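Local coordinates for protein carbohydrate oxidase (Microdochium nivale, PDB 3RJA) that oxidises the C1 hydroxyl of mono-, oligo- and polysaccharides to lactones with FAD, passing the electrons to molecular oxygen and forming hydrogen peroxide, at residues A47-A52 and L84-D89; G1-C6 and P37-Q42; A65-H70 and V135-H140. All coordinates share one frame; numbering follows the deposited sequence.

Interaction 1: A47-A52 and L84-D89; sequences AHIQSA and LMVQLD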
loop_
_atom_site.group_PDB
_atom_site.type_symbol
_atom_site.label_atom_id
_atom_site.label_comp_id
_atom_site.label_asym_id
_atom_site.label_seq_id
_atom_site.Cartn_x
_atom_site.Cartn_y
_atom_site.Cartn_z
ATOM N N ALA A 47 -23.428 -2.056 11.656
ATOM C CA ALA A 47 -24.738 -2.541 11.286
ATOM C C ALA A 47 -25.124 -2.119 9.855
ATOM O O ALA A 47 -25.746 -2.899 9.113
ATOM C CB ALA A 47 -25.789 -2.038 12.318
ATOM N N HIS A 48 -24.766 -0.892 9.466
ATOM C CA HIS A 48 -24.966 -0.436 8.091
ATOM C C HIS A 48 -24.209 -1.324 7.097
ATOM O O HIS A 48 -24.767 -1.727 6.057
ATOM C CB HIS A 48 -24.484 1.001 7.924
ATOM C CG HIS A 48 -25.379 2.028 8.555
ATOM N ND1 HIS A 48 -24.949 3.315 8.822
ATOM C CD2 HIS A 48 -26.673 1.962 8.970
ATOM C CE1 HIS A 48 -25.942 3.997 9.379
ATOM N NE2 HIS A 48 -26.994 3.199 9.489
ATOM N N ILE A 49 -22.927 -1.590 7.404
ATOM C CA ILE A 49 -22.081 -2.436 6.549
ATOM C C ILE A 49 -22.759 -3.800 6.375
ATOM O O ILE A 49 -22.911 -4.290 5.241
ATOM C CB ILE A 49 -20.615 -2.576 7.095
ATOM C CG1 ILE A 49 -19.910 -1.184 7.150
ATOM C CG2 ILE A 49 -19.796 -3.583 6.224
ATOM C CD1 ILE A 49 -18.569 -1.168 7.931
ATOM N N GLN A 50 -23.175 -4.384 7.506
ATOM C CA GLN A 50 -23.916 -5.636 7.531
ATOM C C GLN A 50 -25.194 -5.616 6.680
ATOM O O GLN A 50 -25.426 -6.504 5.867
ATOM C CB GLN A 50 -24.268 -5.990 8.988
ATOM C CG GLN A 50 -25.019 -7.316 9.159
ATOM C CD GLN A 50 -25.278 -7.605 10.631
ATOM O OE1 GLN A 50 -25.658 -6.716 11.387
ATOM N NE2 GLN A 50 -25.011 -8.826 11.045
ATOM N N SER A 51 -26.016 -4.599 6.858
ATOM C CA SER A 51 -27.244 -4.491 6.097
ATOM C C SER A 51 -26.955 -4.349 4.590
ATOM O O SER A 51 -27.711 -4.879 3.748
ATOM C CB SER A 51 -28.027 -3.267 6.584
ATOM O OG SER A 51 -28.422 -3.453 7.942
ATOM N N ALA A 52 -25.886 -3.615 4.253
ATOM C CA ALA A 52 -25.516 -3.442 2.850
ATOM C C ALA A 52 -25.153 -4.806 2.247
ATOM O O ALA A 52 -25.587 -5.122 1.164
ATOM C CB ALA A 52 -24.361 -2.406 2.675
ATOM N N LEU A 84 -22.491 -2.895 -5.715
ATOM C CA LEU A 84 -22.873 -2.125 -4.554
ATOM C C LEU A 84 -21.549 -1.638 -3.950
ATOM O O LEU A 84 -20.659 -2.453 -3.651
ATOM C CB LEU A 84 -23.630 -3.015 -3.544
ATOM C CG LEU A 84 -24.052 -2.331 -2.235
ATOM C CD1 LEU A 84 -24.760 -1.009 -2.512
ATOM C CD2 LEU A 84 -25.012 -3.272 -1.455
ATOM N N MET A 85 -21.387 -0.325 -3.825
ATOM C CA MET A 85 -20.149 0.187 -3.233
ATOM C C MET A 85 -20.454 0.626 -1.805
ATOM O O MET A 85 -21.349 1.439 -1.568
ATOM C CB MET A 85 -19.517 1.334 -4.071
ATOM C CG MET A 85 -18.067 1.693 -3.629
ATOM S SD MET A 85 -17.212 2.889 -4.686
ATOM C CE MET A 85 -18.068 4.417 -4.267
ATOM N N VAL A 86 -19.718 0.049 -0.864
ATOM C CA VAL A 86 -19.811 0.400 0.548
ATOM C C VAL A 86 -18.744 1.440 0.804
ATOM O O VAL A 86 -17.546 1.101 0.911
ATOM C CB VAL A 86 -19.602 -0.829 1.452
ATOM C CG1 VAL A 86 -19.630 -0.455 2.940
ATOM C CG2 VAL A 86 -20.645 -1.927 1.136
ATOM N N GLN A 87 -19.186 2.709 0.852
ATOM C CA GLN A 87 -18.303 3.873 0.960
ATOM C C GLN A 87 -18.021 4.112 2.461
ATOM O O GLN A 87 -18.945 4.423 3.211
ATOM C CB GLN A 87 -18.995 5.097 0.358
ATOM C CG GLN A 87 -18.252 6.402 0.530
ATOM C CD GLN A 87 -16.854 6.354 -0.104
ATOM O OE1 GLN A 87 -16.629 5.632 -1.075
ATOM N NE2 GLN A 87 -15.930 7.122 0.443
ATOM N N LEU A 88 -16.763 3.935 2.884
ATOM C CA LEU A 88 -16.446 3.851 4.319
ATOM C C LEU A 88 -15.870 5.132 4.920
ATOM O O LEU A 88 -15.743 5.246 6.148
ATOM C CB LEU A 88 -15.474 2.684 4.594
ATOM C CG LEU A 88 -15.961 1.263 4.298
ATOM C CD1 LEU A 88 -14.806 0.216 4.397
ATOM C CD2 LEU A 88 -17.134 0.854 5.222
ATOM N N ASP A 89 -15.530 6.090 4.063
ATOM C CA ASP A 89 -14.666 7.187 4.464
ATOM C C ASP A 89 -15.269 8.241 5.428
ATOM O O ASP A 89 -14.587 9.226 5.774
ATOM C CB ASP A 89 -13.999 7.826 3.228
ATOM C CG ASP A 89 -14.793 9.001 2.662
ATOM O OD1 ASP A 89 -16.039 8.965 2.706
ATOM O OD2 ASP A 89 -14.153 9.954 2.150
#

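Interaction 2: G1-C6 and P37-Q42; sequences GAIEAC and PTAIAQ. With ABL ((2R,3R,4R,5R)-4,5-dihydroxy-2-(hydroxymethyl)-6-oxopiperidin-3-yl beta-D-glucopyranoside), chain H.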
loop_
_atom_site.group_PDB
_atom_site.type_symbol
_atom_site.label_atom_id
_atom_site.label_comp_id
_atom_site.label_asym_id
_atom_site.label_seq_id
_atom_site.Cartn_x
_atom_site.Cartn_y
_atom_site.Cartn_z
ATOM N N GLY A 1 -34.777 2.454 -7.392
ATOM C CA GLY A 1 -34.889 1.032 -7.793
ATOM C C GLY A 1 -34.704 0.099 -6.606
ATOM O O GLY A 1 -34.646 0.526 -5.451
ATOM N N ALA A 2 -34.594 -1.182 -6.910
ATOM C CA ALA A 2 -34.616 -2.219 -5.889
ATOM C C ALA A 2 -33.503 -2.062 -4.813
ATOM O O ALA A 2 -33.792 -2.183 -3.629
ATOM C CB ALA A 2 -34.541 -3.579 -6.572
ATOM N N ILE A 3 -32.250 -1.806 -5.236
ATOM C CA ILE A 3 -31.117 -1.687 -4.300
ATOM C C ILE A 3 -31.260 -0.451 -3.406
ATOM O O ILE A 3 -31.021 -0.529 -2.200
ATOM C CB ILE A 3 -29.687 -1.751 -5.020
ATOM C CG1 ILE A 3 -28.541 -1.631 -4.015
ATOM C CG2 ILE A 3 -29.561 -0.721 -6.156
ATOM C CD1 ILE A 3 -28.423 -2.885 -3.024
ATOM N N GLU A 4 -31.661 0.680 -3.987
ATOM C CA GLU A 4 -31.902 1.891 -3.184
ATOM C C GLU A 4 -32.977 1.590 -2.108
ATOM O O GLU A 4 -32.797 1.866 -0.926
ATOM C CB GLU A 4 -32.366 3.059 -4.059
ATOM C CG GLU A 4 -31.314 3.634 -5.047
ATOM C CD GLU A 4 -31.111 2.776 -6.296
ATOM O OE1 GLU A 4 -31.946 1.884 -6.558
ATOM O OE2 GLU A 4 -30.119 3.011 -7.020
ATOM N N ALA A 5 -34.089 1.007 -2.536
ATOM C CA ALA A 5 -35.198 0.673 -1.629
ATOM C C ALA A 5 -34.700 -0.239 -0.520
ATOM O O ALA A 5 -34.996 -0.016 0.646
ATOM C CB ALA A 5 -36.318 -0.016 -2.403
ATOM N N CYS A 6 -33.904 -1.243 -0.895
ATOM C CA CYS A 6 -33.370 -2.207 0.083
ATOM C C CYS A 6 -32.504 -1.528 1.132
ATOM O O CYS A 6 -32.623 -1.820 2.313
ATOM C CB CYS A 6 -32.548 -3.309 -0.600
ATOM S SG CYS A 6 -32.018 -4.607 0.547
ATOM N N PRO A 37 -20.910 2.553 -9.818
ATOM C CA PRO A 37 -21.547 1.540 -8.962
ATOM C C PRO A 37 -23.048 1.564 -9.195
ATOM O O PRO A 37 -23.585 2.587 -9.642
ATOM C CB PRO A 37 -21.220 1.990 -7.530
ATOM C CG PRO A 37 -20.211 3.066 -7.660
ATOM C CD PRO A 37 -20.321 3.658 -9.051
ATOM N N THR A 38 -23.734 0.449 -8.952
ATOM C CA THR A 38 -25.184 0.531 -9.037
ATOM C C THR A 38 -25.767 1.463 -7.954
ATOM O O THR A 38 -26.782 2.136 -8.182
ATOM C CB THR A 38 -25.880 -0.834 -9.030
ATOM O OG1 THR A 38 -27.269 -0.616 -9.245
ATOM C CG2 THR A 38 -25.667 -1.589 -7.713
ATOM N N ALA A 39 -25.116 1.482 -6.786
ATOM C CA ALA A 39 -25.496 2.364 -5.704
ATOM C C ALA A 39 -24.329 2.535 -4.752
ATOM O O ALA A 39 -23.477 1.659 -4.673
ATOM C CB ALA A 39 -26.746 1.794 -4.943
ATOM N N ILE A 40 -24.303 3.662 -4.030
ATOM C CA ILE A 40 -23.296 3.901 -3.014
ATOM C C ILE A 40 -23.945 4.009 -1.628
ATOM O O ILE A 40 -24.727 4.936 -1.382
ATOM C CB ILE A 40 -22.488 5.166 -3.299
ATOM C CG1 ILE A 40 -21.974 5.192 -4.757
ATOM C CG2 ILE A 40 -21.297 5.285 -2.307
ATOM C CD1 ILE A 40 -21.117 6.471 -5.067
ATOM N N ALA A 41 -23.610 3.050 -0.740
ATOM C CA ALA A 41 -24.020 3.041 0.668
ATOM C C ALA A 41 -22.945 3.763 1.485
ATOM O O ALA A 41 -21.812 3.263 1.616
ATOM C CB ALA A 41 -24.178 1.622 1.183
ATOM N N GLN A 42 -23.287 4.939 2.006
ATOM C CA GLN A 42 -22.327 5.750 2.756
ATOM C C GLN A 42 -22.529 5.409 4.243
ATOM O O GLN A 42 -23.351 6.043 4.936
ATOM C CB GLN A 42 -22.565 7.234 2.495
ATOM C CG GLN A 42 -21.427 8.147 2.978
ATOM C CD GLN A 42 -21.805 9.619 2.937
ATOM O OE1 GLN A 42 -21.471 10.347 1.977
ATOM N NE2 GLN A 42 -22.490 10.069 3.966
HETATM C C1A ABL H . -25.792 12.071 -0.520
HETATM O O1A ABL H . -25.439 11.929 -1.713
HETATM C C2A ABL H . -26.621 13.274 -0.064
HETATM O O2A ABL H . -26.320 14.342 -0.959
HETATM C C3A ABL H . -26.210 13.717 1.349
HETATM O O3A ABL H . -27.106 14.762 1.767
HETATM C C4A ABL H . -26.317 12.564 2.307
HETATM O O1 ABL H . -25.927 12.974 3.632
HETATM C C5A ABL H . -25.235 11.554 1.841
HETATM N N5 ABL H . -25.449 11.175 0.433
HETATM C C6A ABL H . -25.336 10.254 2.672
HETATM O O6A ABL H . -26.685 9.968 2.988
HETATM C C1 ABL H . -26.861 12.973 4.739
HETATM C C2 ABL H . -26.116 13.410 6.015
HETATM O O2 ABL H . -25.033 12.518 6.296
HETATM C C3 ABL H . -27.068 13.443 7.203
HETATM O O3 ABL H . -26.376 14.046 8.280
HETATM C C4 ABL H . -28.376 14.215 6.841
HETATM O O4 ABL H . -29.337 14.050 7.874
HETATM C C5 ABL H . -28.960 13.709 5.517
HETATM O O5 ABL H . -27.937 13.857 4.522
HETATM C C6 ABL H . -30.277 14.376 5.100
HETATM O O6 ABL H . -30.237 15.776 5.001
HETATM O O HOH W 1 -29.045 1.510 -9.102
#

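Interaction 3: A65-H70 and V135-H140; sequences AKSGGH and VGISGH. With FAD (flavin-adenine dinucleotide), chain B.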
loop_
_atom_site.group_PDB
_atom_site.type_symbol
_atom_site.label_atom_id
_atom_site.label_comp_id
_atom_site.label_asym_id
_atom_site.label_seq_id
_atom_site.Cartn_x
_atom_site.Cartn_y
_atom_site.Cartn_z
ATOM N N ALA A 65 -15.930 -2.748 -0.948
ATOM C CA ALA A 65 -15.684 -1.641 0.016
ATOM C C ALA A 65 -14.671 -0.622 -0.522
ATOM O O ALA A 65 -13.681 -0.994 -1.156
ATOM C CB ALA A 65 -15.235 -2.183 1.332
ATOM N N LYS A 66 -14.927 0.658 -0.295
ATOM C CA LYS A 66 -13.966 1.699 -0.657
ATOM C C LYS A 66 -13.668 2.441 0.631
ATOM O O LYS A 66 -14.589 2.933 1.266
ATOM C CB LYS A 66 -14.522 2.679 -1.720
ATOM C CG LYS A 66 -13.449 3.653 -2.287
ATOM C CD LYS A 66 -13.758 4.132 -3.745
ATOM C CE LYS A 66 -14.813 5.256 -3.763
ATOM N NZ LYS A 66 -14.370 6.461 -3.045
ATOM N N SER A 67 -12.388 2.502 1.004
ATOM C CA SER A 67 -11.959 3.095 2.254
ATOM C C SER A 67 -11.360 4.485 1.919
ATOM O O SER A 67 -12.073 5.484 1.981
ATOM C CB SER A 67 -10.953 2.144 2.925
ATOM O OG SER A 67 -10.380 2.684 4.090
ATOM N N GLY A 68 -10.074 4.551 1.535
ATOM C CA GLY A 68 -9.478 5.822 1.095
ATOM C C GLY A 68 -9.559 6.030 -0.418
ATOM O O GLY A 68 -9.265 7.128 -0.918
ATOM N N GLY A 69 -9.853 4.947 -1.150
ATOM C CA GLY A 69 -10.033 5.000 -2.596
ATOM C C GLY A 69 -8.733 5.095 -3.361
ATOM O O GLY A 69 -8.722 5.386 -4.572
ATOM N N HIS A 70 -7.634 4.803 -2.681
ATOM C CA HIS A 70 -6.324 4.841 -3.314
ATOM C C HIS A 70 -5.924 3.665 -4.216
ATOM O O HIS A 70 -4.862 3.713 -4.854
ATOM C CB HIS A 70 -5.244 5.214 -2.288
ATOM C CG HIS A 70 -5.088 6.695 -2.145
ATOM N ND1 HIS A 70 -4.075 7.395 -2.767
ATOM C CD2 HIS A 70 -5.867 7.618 -1.528
ATOM C CE1 HIS A 70 -4.224 8.688 -2.509
ATOM N NE2 HIS A 70 -5.299 8.849 -1.759
ATOM N N VAL A 135 -4.384 8.088 2.044
ATOM C CA VAL A 135 -4.560 6.639 1.943
ATOM C C VAL A 135 -5.493 6.118 3.043
ATOM O O VAL A 135 -5.397 6.522 4.193
ATOM C CB VAL A 135 -3.192 5.909 1.936
ATOM C CG1 VAL A 135 -3.354 4.393 2.089
ATOM C CG2 VAL A 135 -2.487 6.213 0.607
ATOM N N GLY A 136 -6.417 5.242 2.679
ATOM C CA GLY A 136 -7.308 4.642 3.655
ATOM C C GLY A 136 -6.603 3.550 4.458
ATOM O O GLY A 136 -5.784 2.788 3.918
ATOM N N ILE A 137 -6.908 3.503 5.758
ATOM C CA ILE A 137 -6.449 2.443 6.637
ATOM C C ILE A 137 -6.771 1.023 6.097
ATOM O O ILE A 137 -5.922 0.125 6.196
ATOM C CB ILE A 137 -7.009 2.625 8.077
ATOM C CG1 ILE A 137 -6.291 1.698 9.059
ATOM C CG2 ILE A 137 -8.532 2.456 8.160
ATOM C CD1 ILE A 137 -6.859 1.773 10.480
ATOM N N SER A 138 -7.968 0.822 5.517
ATOM C CA SER A 138 -8.380 -0.563 5.225
ATOM C C SER A 138 -7.652 -1.184 4.050
ATOM O O SER A 138 -7.110 -2.250 4.202
ATOM C CB SER A 138 -9.897 -0.738 5.096
ATOM O OG SER A 138 -10.529 -0.339 6.289
ATOM N N GLY A 139 -7.643 -0.533 2.883
ATOM C CA GLY A 139 -6.854 -1.064 1.756
ATOM C C GLY A 139 -5.379 -1.223 2.077
ATOM O O GLY A 139 -4.738 -2.202 1.681
ATOM N N HIS A 140 -4.839 -0.256 2.803
ATOM C CA HIS A 140 -3.412 -0.199 3.130
ATOM C C HIS A 140 -3.009 -1.352 4.050
ATOM O O HIS A 140 -2.121 -2.147 3.705
ATOM C CB HIS A 140 -3.087 1.142 3.796
ATOM C CG HIS A 140 -1.619 1.434 3.957
ATOM N ND1 HIS A 140 -0.800 1.742 2.889
ATOM C CD2 HIS A 140 -0.849 1.552 5.072
ATOM C CE1 HIS A 140 0.418 2.023 3.338
ATOM N NE2 HIS A 140 0.417 1.889 4.658
HETATM P PA FAD B . -9.353 1.480 -1.561
HETATM O O1A FAD B . -10.505 2.105 -0.821
HETATM O O2A FAD B . -9.302 1.788 -3.035
HETATM O O5B FAD B . -9.415 -0.111 -1.366
HETATM C C5B FAD B . -8.299 -0.911 -1.743
HETATM C C4B FAD B . -8.718 -2.391 -1.692
HETATM O O4B FAD B . -9.034 -2.754 -0.348
HETATM C C3B FAD B . -9.963 -2.688 -2.525
HETATM O O3B FAD B . -9.913 -4.051 -2.953
HETATM C C2B FAD B . -11.066 -2.552 -1.480
HETATM O O2B FAD B . -12.285 -3.195 -1.769
HETATM C C1B FAD B . -10.374 -3.160 -0.268
HETATM N N9A FAD B . -10.956 -2.634 0.963
HETATM C C8A FAD B . -11.211 -1.307 1.295
HETATM N N7A FAD B . -11.758 -1.305 2.541
HETATM C C5A FAD B . -11.825 -2.567 2.994
HETATM C C6A FAD B . -12.301 -3.107 4.193
HETATM N N6A FAD B . -12.792 -2.308 5.167
HETATM N N1A FAD B . -12.218 -4.478 4.364
HETATM C C2A FAD B . -11.721 -5.295 3.354
HETATM N N3A FAD B . -11.287 -4.771 2.153
HETATM C C4A FAD B . -11.334 -3.417 1.997
HETATM N N1 FAD B . 1.429 1.976 -0.324
HETATM C C2 FAD B . 2.437 1.626 0.583
HETATM O O2 FAD B . 2.588 0.460 0.967
HETATM N N3 FAD B . 3.224 2.658 1.086
HETATM C C4 FAD B . 3.022 4.005 0.851
HETATM O O4 FAD B . 3.704 4.875 1.437
HETATM C C4X FAD B . 1.971 4.325 -0.164
HETATM N N5 FAD B . 1.713 5.584 -0.475
HETATM C C5X FAD B . 0.684 5.920 -1.324
HETATM C C6 FAD B . 0.361 7.280 -1.573
HETATM C C7 FAD B . -0.753 7.626 -2.313
HETATM C C7M FAD B . -1.085 9.107 -2.592
HETATM C C8 FAD B . -1.649 6.608 -2.718
HETATM C C8M FAD B . -2.897 6.939 -3.511
HETATM C C9 FAD B . -1.315 5.274 -2.542
HETATM C C9A FAD B . -0.162 4.902 -1.823
HETATM N N10 FAD B . 0.130 3.554 -1.503
HETATM C C10 FAD B . 1.245 3.228 -0.746
HETATM C "C1'" FAD B . -0.752 2.467 -2.043
HETATM C "C2'" FAD B . -1.794 2.062 -1.010
HETATM O "O2'" FAD B . -1.170 1.290 0.009
HETATM C "C3'" FAD B . -2.859 1.208 -1.660
HETATM O "O3'" FAD B . -3.392 1.870 -2.788
HETATM C "C4'" FAD B . -3.958 0.883 -0.635
HETATM O "O4'" FAD B . -4.580 -0.312 -0.997
HETATM C "C5'" FAD B . -4.974 2.022 -0.511
HETATM O "O5'" FAD B . -5.936 1.691 0.451
HETATM P P FAD B . -7.377 2.439 0.400
HETATM O O1P FAD B . -8.222 2.024 1.567
HETATM O O2P FAD B . -7.162 3.952 0.317
HETATM O O3P FAD B . -7.899 1.903 -1.014
#

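Interaction 1: A47-A52 and L84-D89
Helix 47-52 and strand 84-87 run antiparallel, their short axes 175° apart in direction and 9.8 Å apart at closest approach, with Ile49 facing Val86 at a CA-to-CA distance of 7.0 Å. No hydrogen bond joins them; the evidence for contact is apolar, and all five touching residues are buried. Ile49 and Leu88 cross at about a right angle, the Leu88 CD2 methyl resting against the CG1-CD1 arm of Ile49, 3.7 Å from Ile49 CD1. Because Leu88 CG lies anti to its carbonyl carbon (chi1 -64°), the side chain swings back from the end of the strand to meet the helix. Val86 heads from its backbone toward the helix and divides its two methyls: CG1 is 4.3 Å from Ile49 CG1, while CG2 is 4.1 Å from Ala52 CB. At the other end of the contact Leu84 CD2 lies 3.3 Å from the carbonyl oxygen Ala52 O. Leu84 and Ala52 both also touch Leu7 of helix 2-9, and Leu88 reaches the FAD. This is the packing of a beta-alpha-beta crossover: helix 46-58 links parallel strands 39-42 and 63-66 and lies over strand 84-87, which is inserted between them.

Interaction 2: G1-C6 and P37-Q42
Ile3 places CG1 anti to its backbone N (chi1 -180°), which leaves CG2 between the backbone N and carbonyl carbon and directs both branches at Ala39; Glu4, with CG anti to its carbonyl carbon and the chain bent at chi2 (78°), folds its carboxylate toward Thr38. Ile3 CG2 thus lies 4.0 Å from Ala39 CB and 3.8 Å from Thr38 OG1. Glu4 OE2 makes no direct hydrogen bond to the strand segment. One water donates to Glu4 OE2 at 2.8 Å and to Thr38 O, and accepts from Thr38 OG1. The other oxygen, Glu4 OE1, takes a hydrogen bond from the chain-terminal Gly1 N at 3.0 Å, arriving 51° out of the carboxylate plane. At the far end of 37-42, Gln42 extends to a bound sugar analogue, its CD 3.6 Å from ABL C6A; Thr19 and Ile16 hydrogen-bond the same ligand. With an alanine in place of Gln42, the hydroxymethyl carbon of the ligand would probably lose the flat amide group it packs against. Helix 2-9 is tied to helix 46-58 by the Cys6-Cys55 disulfide. The Glu4 carboxylate serves two partners, probably easing the charge of the amino terminus while its water grips both oxygens of Thr38.

Interaction 3: A65-H70 and V135-H140
Val135 lies over one face of the His70 ring, with Val135 CG2 4.0 Å from the ring centroid and 20° off the normal, a CH-pi contact. The same methyl also meets the flavin, lying 3.5 Å from FAD C8, so one branch packs against both the imidazole and the flavin bonded to it. That junction is covalent: His70 ND1 is bonded to FAD C8M at 1.5 Å, the methylene carbon sitting at the imidazole edge near its plane. Phe29 stacks on the His70 ring as well, which should further restrict its rotation. Two residues before the histidine the two backbones close in until Gly68 CA and Gly136 CA are 3.6 Å apart; a beta carbon on either would clash with the other segment, so a side chain at either position would probably force the backbones apart. Ser67, whose OG is anti to the backbone N, turns its hydroxyl toward the first turn of helix 137-142. Ser138 N reaches Ser67 OG in a weak bond of 3.4 Å at 154°, and both serine hydroxyls have a stronger partner in the carbonyl of Pro108. His140 comes from the helix to the ribityl chain, where its ND1 and FAD O2' share a hydrogen bond of 2.9 Å. Between these side chains the pyrophosphate is gripped by backbone N-H groups from both segments. Ser67 N and Gly69 N converge on FAD O1A; Gly68 N meets FAD O1P almost straight on (3.1 Å, 177°), joined there by Gly139 N; His70 N and Gly136 N share FAD O2P, the Gly136 N bond being 2.8 Å. Gly136 is the N-cap residue, so the helix start probably helps to offset the phosphate charge. A loop and helix N-terminus enclosing the pyrophosphate, with a histidyl-flavin bond, are consistent with the oxygen-dependent FAD-linked oxidoreductases, many of which carry such a bond.

In the fold
Along the chain, interaction 2 closes before interactions 1 and 3 open, and the segments of those two alternate. All three reach one parallel sheet of order 39-42, 84-87, 63-66. Interactions 1 and 2 lie about 10 Å apart between centres and meet through sheet pairing of Ala41 with Met85 and Gln87. The centres of interactions 1 and 3 are about 14 Å apart, and there Lys66 pairs with Val86 and Leu88. Interactions 2 and 3, with centres about 21 Å apart, do not touch. The sheet therefore spans from the amino-terminal helix and a sugar analogue bound beside the outermost strand 39-42, across the middle strand, to the loop that holds the FAD pyrophosphate near the centre of the chain.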